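Local coordinates for protein thiamine pyrophosphokinase (Candida albicans, PDB 2G9Z) that probably transfers pyrophosphate to thiamine to make thiamine pyrophosphate, and here holds an imido analogue of that product with magnesium ions, at residues N154-S159 / V221-Q226; L67-K72 / I207-A212; C89-A94 / V124-S129; D246-L251 / D330-I335. All blocks are in the same frame, centred on the assembly; numbering follows the deposited sequence.

Contact 1: N154-S159 / V221-Q226; sequences NDFTKS and VQSINQ. With MG (magnesium ion), chain C; VNP (3-[(4-amino-2-methylpyrimidin-5-yl)methyl]-5-(2-{[hydroxy(phosphonoamino)phosphoryl]oxy}ethyl)-4-methyl-1,3-thiazol-3-I um), chain H.
The ring of Phe-156 meets helix 217-233 through Ser-223 and Gln-226. Over one face stands the Ser-223 hydroxyl, its OG 4.4 Å from Phe-156 CD1 and hydrogen-bonded back to Gln-219 O. Gln-226 arrives obliquely, with CB 3.5 Å from Phe-156 CE2; its side chain runs past the ring in the opposite direction, and the amide and ring planes lie 61° apart. Having CG anti to the backbone N (chi1 176°) carries the Phe-156 ring toward this helix. Next to it, Asn-154 ND2 rests on the aliphatic carbon Gln-222 CG at 3.4 Å.

The other end of the same amide caps its own helix. Asn-154 OD1 accepts from Thr-157 N at 2.7 Å in a nearly straight bond (177°), and from Thr-157 OG1 at 3.2 Å, that donor standing above the carbonyl plane. This double grip fixes the rotation of the amide. One residue on, Asp-155 N donates to VNP O2B at 2.7 Å, while Asp-155 OD2 binds magnesium at 2.2 Å, a site that VNP O1B, a water, Asp-91, Asp-126 and Asp-128 complete. The arrangement is that of an N-capped helix whose first turn binds a phosphate group and its metal.

Contact 2: L67-K72 / I207-A212; sequences LILNQK and IYVLNA
Leu-67 straddles Val-209, its partner in the parallel pairing of strands 64-68 and 205-210, bonding through N to Tyr-208 O at 2.8 Å and through O to Leu-210 N at 2.8 Å, the latter with an N-H...O angle of 172°. The same Leu-67 O also takes a CA-H...O contact from Val-209. One step further, Leu-69 N reaches Leu-210 O at 2.9 Å, so the pairing runs past the end of strand 64-68. Ile-68 turns its backbone polar groups the other way, to Val-88 and Ala-90 of strand 86-90.

Beyond the strands a side chain continues the pairing. Asn-211, in a left-handed backbone conformation (phi 65°), directs ND2 at Leu-69 O over 2.8 Å; the donor lies above the carbonyl plane and the N-H...O angle is 149°. Leu-69 O thereby holds this amide as well as a weak bond from Gln-71 N. Asn-211 is also packed tightly by Gln-71, whose CB comes 3.3 Å from Asn-211 CB as the two side chains run past each other in opposite directions. Leu-69 CD2 also touches Ala-212 CB at 3.6 Å.

Apolar groups lie along both faces: Leu-67 and Val-209 on one, Ile-68 and Leu-210 on the other. The chemistry implies that the main-chain groups of Leu-67 and Ile-68 are met by neighbouring strands, and Leu-69 O by the Asn-211 amide where the chains diverge.

Contact 3: C89-A94 / V124-S129; sequences CADGGA and VGDFDS. With MG (magnesium ion), chain C; MG (magnesium ion), chain D; VNP (3-[(4-amino-2-methylpyrimidin-5-yl)methyl]-5-(2-{[hydroxy(phosphonoamino)phosphoryl]oxy}ethyl)-4-methyl-1,3-thiazol-3-I um), chain H.
Asp-91 faces the Asp-126/Asp-128 pair, a DxD arrangement following strand 122-125, across the magnesium site that holds the imidodiphosphate end of VNP. One metal ion is bound by a single oxygen from each: Asp-91 OD2, at 2.3 Å from this magnesium, together with Asp-126 OD1 and Asp-128 OD1, alongside VNP O1B and a water. A second magnesium is bound by the other carboxylate oxygens of the pair; Asp-126 OD2 lies 2.2 Å from it. Both aspartates therefore bridge the two metals. Their first torsions are nearly the same (chi1 51° for Asp-126 and 52° for Asp-128), with CG between backbone N and carbonyl carbon, and this brings both carboxylates back toward the metals although their CB atoms point away from residues 89-94.

Asp-91 OD2 has work besides the metal. Ser-129 N donates to it at 3.1 Å on the syn side, 29° out of the carboxylate plane, and Asp-128 N adds a weak bond. Asp-91 OD1 is hydrogen-bonded to Ile-130 N, and lies at the edge of the Phe-127 ring, 3.8 Å from CD1. The carboxylate is thus steered by the loop that supplies the other two ligands.

Backbone bonds tie the strand ends: Val-124 N reaches Cys-89 O at 3.0 Å, and Asp-91 N reaches Val-124 O at 2.7 Å. A type II' turn from Ala-90 to Gly-93 then leads into helix 93-100. Helix 155-170 packs on Ala-90 and Val-124 and supplies Asp-155 to the first magnesium, whereas Phe-127 reaches strand 144-147.

Contact 4: D246-L251 / D330-I335; sequences DIIFLL and DIVMNI
The Phe-249 ring fits against two side chains of strand 331-336, Met-333 and Ile-335. Its CZ atom is 3.9 Å from Met-333 CG, while Ile-335 CD1 comes in at the ring edge, 3.8 Å from the same CZ. Met-333 runs side by side with the ring, and its SD lies 5.0 Å from the Phe-249 ring centroid, 56° off the normal, an oblique Met-aromatic contact. The carbonyl Met-333 O stands over one ring face. With CG between the backbone N and carbonyl carbon (chi1 50°), Phe-249 tips its ring toward the partner strand. Met-333 also presses CB against Leu-251 CG at 3.8 Å, so its stem fills the hollow separating Phe-249 from Leu-251.

On the face of Ile-248 and Leu-250, the two methyls of Val-332 sit in the hollow between those side chains. Its CG1 meets Ile-248 CG2 at 3.6 Å, and its CG2 meets Leu-250 CD1 at 3.9 Å.

Six backbone hydrogen bonds, in three reciprocal pairs, set this antiparallel register: Ile-247 with Ile-335, Phe-249 with Met-333 and Leu-251 with Ile-331. Polar ends find partners beyond the pair: Asp-246 OD2 takes Phe-217 N of the second subunit, Asn-334 ND2 gives to Asp-218 OD1 of that subunit, and Asp-330 OD2 accepts from Asn-231. The chemistry implies a buried apolar seam, its backbone polarity met by strand pairing and two of its polar side chains directed into the dimer interface.

Contacts 2, 3 and 4 belong to one mixed sheet, whose neighbouring strands 64-68 and 86-90 join contact 2 to contact 3. Along the chain, contact 3 is nested inside the loop closed by contact 2, contacts 1 and 2 alternate their segments, and contact 4 comes last. Contact 1 joins helices 155-170 and 217-233, the first of which also packs on this sheet through Phe-156 and Ser-159; its centre is about 11 Å from that of contact 2 and about 13 Å from that of contact 3, with which it shares magnesium and VNP. Contact 4 lies farther across the sheet, centres about 26 Å from contact 3. Contacts 1 and 4 both touch the second subunit, which also binds this VNP.

Contact 1: N154-S159 / V221-Q226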
# COMPACT_ATOMS: atom_id res chain seq x y z
N ASN A 154 -13.49 -11.46 -0.15
CA ASN A 154 -13.72 -10.28 0.68
C ASN A 154 -14.83 -9.40 0.10
O ASN A 154 -15.33 -9.65 -1.01
CB ASN A 154 -12.44 -9.45 0.85
CG ASN A 154 -11.93 -8.87 -0.46
OD1 ASN A 154 -12.65 -8.79 -1.45
ND2 ASN A 154 -10.67 -8.44 -0.45
N ASP A 155 -15.22 -8.36 0.83
CA ASP A 155 -16.28 -7.48 0.37
C ASP A 155 -15.98 -6.81 -0.95
O ASP A 155 -16.89 -6.53 -1.73
CB ASP A 155 -16.57 -6.42 1.43
CG ASP A 155 -17.03 -7.03 2.73
OD1 ASP A 155 -17.66 -8.11 2.70
OD2 ASP A 155 -16.75 -6.43 3.78
N PHE A 156 -14.70 -6.54 -1.20
CA PHE A 156 -14.30 -5.91 -2.44
C PHE A 156 -14.67 -6.79 -3.62
O PHE A 156 -15.35 -6.35 -4.56
CB PHE A 156 -12.79 -5.68 -2.46
CG PHE A 156 -12.29 -5.10 -3.76
CD1 PHE A 156 -12.37 -3.74 -4.01
CD2 PHE A 156 -11.78 -5.94 -4.75
CE1 PHE A 156 -11.96 -3.21 -5.24
CE2 PHE A 156 -11.37 -5.41 -5.98
CZ PHE A 156 -11.46 -4.05 -6.22
N THR A 157 -14.21 -8.03 -3.58
CA THR A 157 -14.48 -8.99 -4.64
C THR A 157 -15.97 -9.27 -4.81
O THR A 157 -16.47 -9.31 -5.93
CB THR A 157 -13.72 -10.31 -4.38
OG1 THR A 157 -12.31 -10.05 -4.34
CG2 THR A 157 -14.00 -11.32 -5.49
N LYS A 158 -16.67 -9.45 -3.70
CA LYS A 158 -18.11 -9.69 -3.76
C LYS A 158 -18.80 -8.52 -4.45
O LYS A 158 -19.74 -8.72 -5.21
CB LYS A 158 -18.68 -9.90 -2.36
CG LYS A 158 -18.20 -11.19 -1.71
CD LYS A 158 -18.46 -11.21 -0.21
CE LYS A 158 -17.94 -12.50 0.41
NZ LYS A 158 -18.11 -12.55 1.88
N SER A 159 -18.31 -7.31 -4.19
CA SER A 159 -18.89 -6.11 -4.81
C SER A 159 -18.62 -6.07 -6.31
O SER A 159 -19.49 -5.70 -7.10
CB SER A 159 -18.34 -4.84 -4.15
OG SER A 159 -18.81 -4.71 -2.82
N VAL A 221 -3.13 -4.57 -0.54
CA VAL A 221 -2.49 -5.53 -1.41
C VAL A 221 -3.51 -6.36 -2.18
O VAL A 221 -3.36 -6.59 -3.38
CB VAL A 221 -1.52 -6.44 -0.62
CG1 VAL A 221 -0.98 -7.55 -1.52
CG2 VAL A 221 -0.36 -5.59 -0.10
N GLN A 222 -4.57 -6.81 -1.50
CA GLN A 222 -5.58 -7.60 -2.17
C GLN A 222 -6.22 -6.79 -3.30
O GLN A 222 -6.49 -7.31 -4.37
CB GLN A 222 -6.65 -8.07 -1.19
CG GLN A 222 -7.58 -9.13 -1.78
CD GLN A 222 -6.82 -10.38 -2.19
OE1 GLN A 222 -6.44 -11.20 -1.35
NE2 GLN A 222 -6.59 -10.53 -3.49
N SER A 223 -6.45 -5.50 -3.05
CA SER A 223 -7.06 -4.64 -4.07
C SER A 223 -6.17 -4.58 -5.31
O SER A 223 -6.65 -4.67 -6.44
CB SER A 223 -7.29 -3.23 -3.52
OG SER A 223 -8.24 -3.24 -2.47
N ILE A 224 -4.87 -4.42 -5.10
CA ILE A 224 -3.93 -4.35 -6.21
C ILE A 224 -3.94 -5.71 -6.91
O ILE A 224 -3.96 -5.79 -8.13
CB ILE A 224 -2.50 -4.02 -5.70
CG1 ILE A 224 -2.48 -2.59 -5.13
CG2 ILE A 224 -1.48 -4.17 -6.84
CD1 ILE A 224 -2.89 -1.50 -6.13
N ASN A 225 -3.95 -6.79 -6.13
CA ASN A 225 -3.96 -8.12 -6.71
C ASN A 225 -5.16 -8.25 -7.66
O ASN A 225 -5.02 -8.71 -8.79
CB ASN A 225 -4.04 -9.18 -5.60
CG ASN A 225 -3.97 -10.60 -6.14
OD1 ASN A 225 -3.23 -10.88 -7.08
ND2 ASN A 225 -4.74 -11.50 -5.54
N GLN A 226 -6.33 -7.82 -7.19
CA GLN A 226 -7.54 -7.88 -7.99
C GLN A 226 -7.45 -6.99 -9.23
O GLN A 226 -7.98 -7.32 -10.29
CB GLN A 226 -8.75 -7.48 -7.14
CG GLN A 226 -9.02 -8.45 -6.00
CD GLN A 226 -9.05 -9.90 -6.47
OE1 GLN A 226 -9.76 -10.24 -7.42
NE2 GLN A 226 -8.29 -10.76 -5.81
MG MG C . -17.21 -7.06 5.82
O2G VNP H . -13.49 -9.46 7.52
PG VNP H . -12.64 -8.17 7.05
O3G VNP H . -11.24 -8.27 7.51
O1G VNP H . -13.39 -6.89 7.67
N3B VNP H . -12.75 -8.06 5.43
PB VNP H . -14.14 -8.63 4.82
O2B VNP H . -14.18 -8.32 3.37
O1B VNP H . -15.25 -8.12 5.66
O1 VNP H . -14.04 -10.22 5.03
C7 VNP H . -13.03 -11.05 4.45
C12 VNP H . -13.66 -12.44 4.28
C11 VNP H . -12.74 -13.55 3.76
C10 VNP H . -11.81 -14.20 4.79
CM4 VNP H . -12.17 -14.33 6.27
S1 VNP H . -11.54 -13.14 2.45
C9 VNP H . -10.39 -14.32 3.01
N5 VNP H . -10.65 -14.63 4.28
C7A VNP H . -9.67 -15.32 5.14
C5A VNP H . -8.71 -16.23 4.37
C6A VNP H . -7.37 -15.88 4.42
N1A VNP H . -6.44 -16.66 3.88
C2A VNP H . -6.78 -17.81 3.28
CM2 VNP H . -5.68 -18.70 2.70
N3A VNP H . -8.06 -18.18 3.20
C4A VNP H . -9.03 -17.42 3.73
N4A VNP H . -10.30 -17.82 3.62
O HOH W 1 -15.65 -5.39 6.42

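Contact 2: L67-K72 / I207-A212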
# COMPACT_ATOMS: atom_id res chain seq x y z
N LEU A 67 -17.54 2.46 -6.50
CA LEU A 67 -17.48 1.43 -5.48
C LEU A 67 -16.91 2.07 -4.23
O LEU A 67 -15.80 2.61 -4.25
CB LEU A 67 -16.61 0.26 -5.94
CG LEU A 67 -16.35 -0.86 -4.93
CD1 LEU A 67 -17.66 -1.35 -4.31
CD2 LEU A 67 -15.64 -2.01 -5.65
N ILE A 68 -17.66 2.02 -3.13
CA ILE A 68 -17.23 2.64 -1.88
C ILE A 68 -16.89 1.66 -0.78
O ILE A 68 -17.76 0.96 -0.26
CB ILE A 68 -18.32 3.60 -1.36
CG1 ILE A 68 -18.71 4.58 -2.46
CG2 ILE A 68 -17.81 4.34 -0.11
CD1 ILE A 68 -19.94 5.41 -2.15
N LEU A 69 -15.61 1.60 -0.42
CA LEU A 69 -15.19 0.72 0.65
C LEU A 69 -15.20 1.46 1.99
O LEU A 69 -15.53 2.64 2.05
CB LEU A 69 -13.82 0.12 0.35
CG LEU A 69 -13.92 -1.21 -0.42
CD1 LEU A 69 -14.68 -1.02 -1.72
CD2 LEU A 69 -12.52 -1.76 -0.69
N ASN A 70 -14.82 0.76 3.05
CA ASN A 70 -14.86 1.30 4.40
C ASN A 70 -13.73 2.18 4.94
O ASN A 70 -12.82 1.71 5.61
CB ASN A 70 -15.10 0.13 5.37
CG ASN A 70 -15.45 0.60 6.76
OD1 ASN A 70 -15.95 1.71 6.96
ND2 ASN A 70 -15.21 -0.26 7.75
N GLN A 71 -13.83 3.48 4.65
CA GLN A 71 -12.88 4.49 5.12
C GLN A 71 -13.53 5.86 4.96
O GLN A 71 -14.38 6.05 4.09
CB GLN A 71 -11.55 4.43 4.34
CG GLN A 71 -10.56 3.39 4.87
CD GLN A 71 -9.18 3.51 4.24
OE1 GLN A 71 -8.94 3.04 3.13
NE2 GLN A 71 -8.25 4.14 4.96
N LYS A 72 -13.14 6.80 5.81
CA LYS A 72 -13.71 8.14 5.75
C LYS A 72 -13.53 8.72 4.35
O LYS A 72 -12.43 8.72 3.81
CB LYS A 72 -13.06 9.03 6.81
CG LYS A 72 -13.79 10.34 7.05
CD LYS A 72 -13.25 11.04 8.29
CE LYS A 72 -13.98 12.34 8.56
NZ LYS A 72 -13.79 13.33 7.47
N ILE A 207 -14.72 1.58 -13.32
CA ILE A 207 -15.07 1.52 -11.91
C ILE A 207 -14.15 2.39 -11.05
O ILE A 207 -12.95 2.14 -10.96
CB ILE A 207 -14.97 0.08 -11.36
CG1 ILE A 207 -15.80 -0.87 -12.21
CG2 ILE A 207 -15.46 0.05 -9.91
CD1 ILE A 207 -15.65 -2.33 -11.79
N TYR A 208 -14.73 3.41 -10.43
CA TYR A 208 -13.99 4.30 -9.55
C TYR A 208 -14.14 3.69 -8.16
O TYR A 208 -15.25 3.50 -7.67
CB TYR A 208 -14.60 5.70 -9.60
CG TYR A 208 -14.39 6.38 -10.93
CD1 TYR A 208 -13.14 6.88 -11.29
CD2 TYR A 208 -15.44 6.50 -11.85
CE1 TYR A 208 -12.93 7.47 -12.53
CE2 TYR A 208 -15.23 7.09 -13.10
CZ TYR A 208 -13.98 7.57 -13.43
OH TYR A 208 -13.77 8.15 -14.66
N VAL A 209 -13.01 3.36 -7.54
CA VAL A 209 -13.04 2.74 -6.21
C VAL A 209 -12.50 3.68 -5.12
O VAL A 209 -11.37 4.17 -5.22
CB VAL A 209 -12.21 1.44 -6.19
CG1 VAL A 209 -12.33 0.76 -4.83
CG2 VAL A 209 -12.66 0.50 -7.31
N LEU A 210 -13.30 3.91 -4.09
CA LEU A 210 -12.89 4.76 -2.96
C LEU A 210 -12.58 3.92 -1.72
O LEU A 210 -13.23 2.89 -1.48
CB LEU A 210 -14.00 5.75 -2.59
CG LEU A 210 -14.43 6.79 -3.62
CD1 LEU A 210 -15.58 7.62 -3.04
CD2 LEU A 210 -13.24 7.67 -3.98
N ASN A 211 -11.59 4.35 -0.95
CA ASN A 211 -11.22 3.69 0.31
C ASN A 211 -10.66 2.27 0.26
O ASN A 211 -10.69 1.55 1.26
CB ASN A 211 -12.43 3.71 1.26
CG ASN A 211 -13.04 5.10 1.39
OD1 ASN A 211 -12.33 6.10 1.50
ND2 ASN A 211 -14.38 5.16 1.39
N ALA A 212 -10.15 1.85 -0.90
CA ALA A 212 -9.59 0.51 -1.04
C ALA A 212 -8.09 0.49 -0.79
O ALA A 212 -7.48 -0.57 -0.63
CB ALA A 212 -9.89 -0.03 -2.44

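Contact 3: C89-A94 / V124-S129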
# COMPACT_ATOMS: atom_id res chain seq x y z
N CYS A 89 -21.79 0.03 -2.36
CA CYS A 89 -21.07 0.15 -1.10
C CYS A 89 -20.66 -1.25 -0.66
O CYS A 89 -21.49 -2.16 -0.60
CB CYS A 89 -21.94 0.77 -0.00
SG CYS A 89 -22.28 2.51 -0.18
N ALA A 90 -19.38 -1.42 -0.36
CA ALA A 90 -18.89 -2.71 0.11
C ALA A 90 -18.99 -2.68 1.64
O ALA A 90 -18.18 -2.04 2.30
CB ALA A 90 -17.44 -2.93 -0.32
N ASP A 91 -20.01 -3.34 2.18
CA ASP A 91 -20.23 -3.42 3.63
C ASP A 91 -20.02 -2.07 4.32
O ASP A 91 -20.80 -1.14 4.12
CB ASP A 91 -19.32 -4.47 4.25
CG ASP A 91 -19.72 -4.84 5.67
OD1 ASP A 91 -20.64 -4.22 6.23
OD2 ASP A 91 -19.12 -5.77 6.25
N GLY A 92 -18.96 -1.97 5.12
CA GLY A 92 -18.66 -0.75 5.84
C GLY A 92 -18.69 0.52 5.01
O GLY A 92 -18.88 1.61 5.54
N GLY A 93 -18.50 0.38 3.70
CA GLY A 93 -18.54 1.54 2.82
C GLY A 93 -19.84 2.31 2.95
O GLY A 93 -19.90 3.50 2.64
N ALA A 94 -20.89 1.63 3.41
CA ALA A 94 -22.19 2.28 3.60
C ALA A 94 -22.10 3.29 4.75
O ALA A 94 -22.67 4.37 4.67
CB ALA A 94 -23.27 1.23 3.90
N VAL A 124 -23.21 -4.61 -0.54
CA VAL A 124 -22.87 -6.03 -0.45
C VAL A 124 -21.69 -6.38 0.46
O VAL A 124 -20.87 -5.53 0.80
CB VAL A 124 -22.62 -6.62 -1.88
CG1 VAL A 124 -22.91 -5.57 -2.95
CG2 VAL A 124 -21.21 -7.16 -2.01
N GLY A 125 -21.63 -7.65 0.84
CA GLY A 125 -20.55 -8.13 1.70
C GLY A 125 -21.06 -9.04 2.79
O GLY A 125 -22.23 -9.44 2.77
N ASP A 126 -20.20 -9.39 3.74
CA ASP A 126 -20.63 -10.26 4.83
C ASP A 126 -21.29 -9.47 5.96
O ASP A 126 -21.81 -10.05 6.92
CB ASP A 126 -19.46 -11.07 5.37
CG ASP A 126 -18.27 -10.21 5.71
OD1 ASP A 126 -18.39 -8.98 5.62
OD2 ASP A 126 -17.22 -10.78 6.06
N PHE A 127 -21.28 -8.15 5.83
CA PHE A 127 -21.89 -7.24 6.78
C PHE A 127 -21.41 -7.29 8.23
O PHE A 127 -22.23 -7.22 9.16
CB PHE A 127 -23.41 -7.40 6.75
CG PHE A 127 -24.02 -7.11 5.41
CD1 PHE A 127 -23.46 -6.16 4.56
CD2 PHE A 127 -25.17 -7.77 5.00
CE1 PHE A 127 -24.03 -5.87 3.33
CE2 PHE A 127 -25.75 -7.49 3.76
CZ PHE A 127 -25.18 -6.54 2.93
N ASP A 128 -20.11 -7.41 8.43
CA ASP A 128 -19.59 -7.43 9.79
C ASP A 128 -19.02 -6.07 10.18
O ASP A 128 -18.46 -5.91 11.26
CB ASP A 128 -18.52 -8.52 9.95
CG ASP A 128 -17.44 -8.44 8.90
OD1 ASP A 128 -17.41 -7.48 8.11
OD2 ASP A 128 -16.60 -9.36 8.88
N SER A 129 -19.16 -5.09 9.29
CA SER A 129 -18.68 -3.75 9.58
C SER A 129 -19.80 -2.72 9.47
O SER A 129 -19.84 -1.76 10.24
CB SER A 129 -17.52 -3.38 8.64
OG SER A 129 -17.96 -3.26 7.30
MG MG C . -17.21 -7.06 5.82
MG MG D . -15.50 -9.78 7.08
O2G VNP H . -13.49 -9.46 7.52
PG VNP H . -12.64 -8.17 7.05
O3G VNP H . -11.24 -8.27 7.51
O1G VNP H . -13.39 -6.89 7.67
N3B VNP H . -12.75 -8.06 5.43
PB VNP H . -14.14 -8.63 4.82
O2B VNP H . -14.18 -8.32 3.37
O1B VNP H . -15.25 -8.12 5.66
O1 VNP H . -14.04 -10.22 5.03
C7 VNP H . -13.03 -11.05 4.45
C12 VNP H . -13.66 -12.44 4.28
C11 VNP H . -12.74 -13.55 3.76
C10 VNP H . -11.81 -14.20 4.79
CM4 VNP H . -12.17 -14.33 6.27
S1 VNP H . -11.54 -13.14 2.45
C9 VNP H . -10.39 -14.32 3.01
N5 VNP H . -10.65 -14.63 4.28
C7A VNP H . -9.67 -15.32 5.14
C5A VNP H . -8.71 -16.23 4.37
C6A VNP H . -7.37 -15.88 4.42
N1A VNP H . -6.44 -16.66 3.88
C2A VNP H . -6.78 -17.81 3.28
CM2 VNP H . -5.68 -18.70 2.70
N3A VNP H . -8.06 -18.18 3.20
C4A VNP H . -9.03 -17.42 3.73
N4A VNP H . -10.30 -17.82 3.62
O HOH W 1 -15.65 -5.39 6.42

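Contact 4: D246-L251 / D330-I335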
# COMPACT_ATOMS: atom_id res chain seq x y z
N ASP A 246 -3.86 10.07 -4.06
CA ASP A 246 -3.68 9.87 -5.49
C ASP A 246 -4.74 9.04 -6.20
O ASP A 246 -5.76 8.68 -5.62
CB ASP A 246 -2.32 9.19 -5.70
CG ASP A 246 -2.11 8.01 -4.75
OD1 ASP A 246 -3.04 7.20 -4.59
OD2 ASP A 246 -1.01 7.89 -4.15
N ILE A 247 -4.48 8.78 -7.47
CA ILE A 247 -5.33 7.95 -8.30
C ILE A 247 -4.38 6.84 -8.76
O ILE A 247 -3.23 7.10 -9.14
CB ILE A 247 -5.90 8.72 -9.51
CG1 ILE A 247 -6.86 7.81 -10.27
CG2 ILE A 247 -4.77 9.21 -10.42
CD1 ILE A 247 -7.75 8.55 -11.25
N ILE A 248 -4.87 5.61 -8.70
CA ILE A 248 -4.07 4.45 -9.04
C ILE A 248 -4.77 3.64 -10.13
O ILE A 248 -5.97 3.38 -10.04
CB ILE A 248 -3.86 3.58 -7.78
CG1 ILE A 248 -3.27 4.46 -6.68
CG2 ILE A 248 -2.97 2.38 -8.09
CD1 ILE A 248 -3.20 3.79 -5.32
N PHE A 249 -4.01 3.28 -11.15
CA PHE A 249 -4.57 2.53 -12.26
C PHE A 249 -3.52 1.64 -12.89
O PHE A 249 -2.35 1.67 -12.51
CB PHE A 249 -5.16 3.48 -13.32
CG PHE A 249 -4.23 4.58 -13.74
CD1 PHE A 249 -4.06 5.71 -12.94
CD2 PHE A 249 -3.49 4.47 -14.92
CE1 PHE A 249 -3.17 6.71 -13.32
CE2 PHE A 249 -2.60 5.47 -15.30
CZ PHE A 249 -2.44 6.59 -14.50
N LEU A 250 -3.95 0.87 -13.87
CA LEU A 250 -3.04 -0.06 -14.51
C LEU A 250 -2.61 0.38 -15.90
O LEU A 250 -3.43 0.80 -16.72
CB LEU A 250 -3.69 -1.44 -14.58
CG LEU A 250 -2.79 -2.66 -14.78
CD1 LEU A 250 -1.89 -2.83 -13.57
CD2 LEU A 250 -3.65 -3.91 -14.98
N LEU A 251 -1.31 0.30 -16.14
CA LEU A 251 -0.77 0.60 -17.45
C LEU A 251 -0.79 -0.78 -18.09
O LEU A 251 -0.43 -1.76 -17.44
CB LEU A 251 0.66 1.13 -17.34
CG LEU A 251 0.82 2.52 -16.72
CD1 LEU A 251 2.29 2.86 -16.59
CD2 LEU A 251 0.10 3.55 -17.59
N ASP A 330 1.83 -5.60 -17.84
CA ASP A 330 0.99 -4.71 -17.05
C ASP A 330 1.77 -4.21 -15.84
O ASP A 330 2.55 -4.95 -15.24
CB ASP A 330 -0.28 -5.41 -16.56
CG ASP A 330 -1.25 -5.76 -17.68
OD1 ASP A 330 -1.09 -5.25 -18.82
OD2 ASP A 330 -2.20 -6.53 -17.42
N ILE A 331 1.56 -2.95 -15.48
CA ILE A 331 2.22 -2.39 -14.32
C ILE A 331 1.36 -1.27 -13.76
O ILE A 331 0.72 -0.51 -14.49
CB ILE A 331 3.64 -1.86 -14.68
CG1 ILE A 331 4.35 -1.38 -13.40
CG2 ILE A 331 3.54 -0.73 -15.70
CD1 ILE A 331 5.83 -1.00 -13.61
N VAL A 332 1.34 -1.18 -12.44
CA VAL A 332 0.57 -0.17 -11.74
C VAL A 332 1.21 1.21 -11.78
O VAL A 332 2.43 1.33 -11.68
CB VAL A 332 0.39 -0.55 -10.25
CG1 VAL A 332 -0.19 0.62 -9.47
CG2 VAL A 332 -0.50 -1.78 -10.12
N MET A 333 0.39 2.23 -11.93
CA MET A 333 0.86 3.61 -11.90
C MET A 333 -0.03 4.43 -10.97
O MET A 333 -1.25 4.29 -10.98
CB MET A 333 0.86 4.25 -13.30
CG MET A 333 1.20 5.74 -13.27
SD MET A 333 1.56 6.47 -14.90
CE MET A 333 2.96 7.50 -14.52
N ASN A 334 0.60 5.26 -10.15
CA ASN A 334 -0.15 6.14 -9.27
C ASN A 334 0.26 7.55 -9.63
O ASN A 334 1.42 7.80 -9.98
CB ASN A 334 0.19 5.89 -7.79
CG ASN A 334 1.59 6.33 -7.41
OD1 ASN A 334 2.58 5.79 -7.90
ND2 ASN A 334 1.68 7.32 -6.54
N ILE A 335 -0.69 8.47 -9.59
CA ILE A 335 -0.43 9.87 -9.87
C ILE A 335 -1.00 10.63 -8.69
O ILE A 335 -2.17 10.46 -8.35
CB ILE A 335 -1.12 10.34 -11.16
CG1 ILE A 335 -0.52 9.62 -12.37
CG2 ILE A 335 -0.95 11.85 -11.30
CD1 ILE A 335 -1.14 10.03 -13.70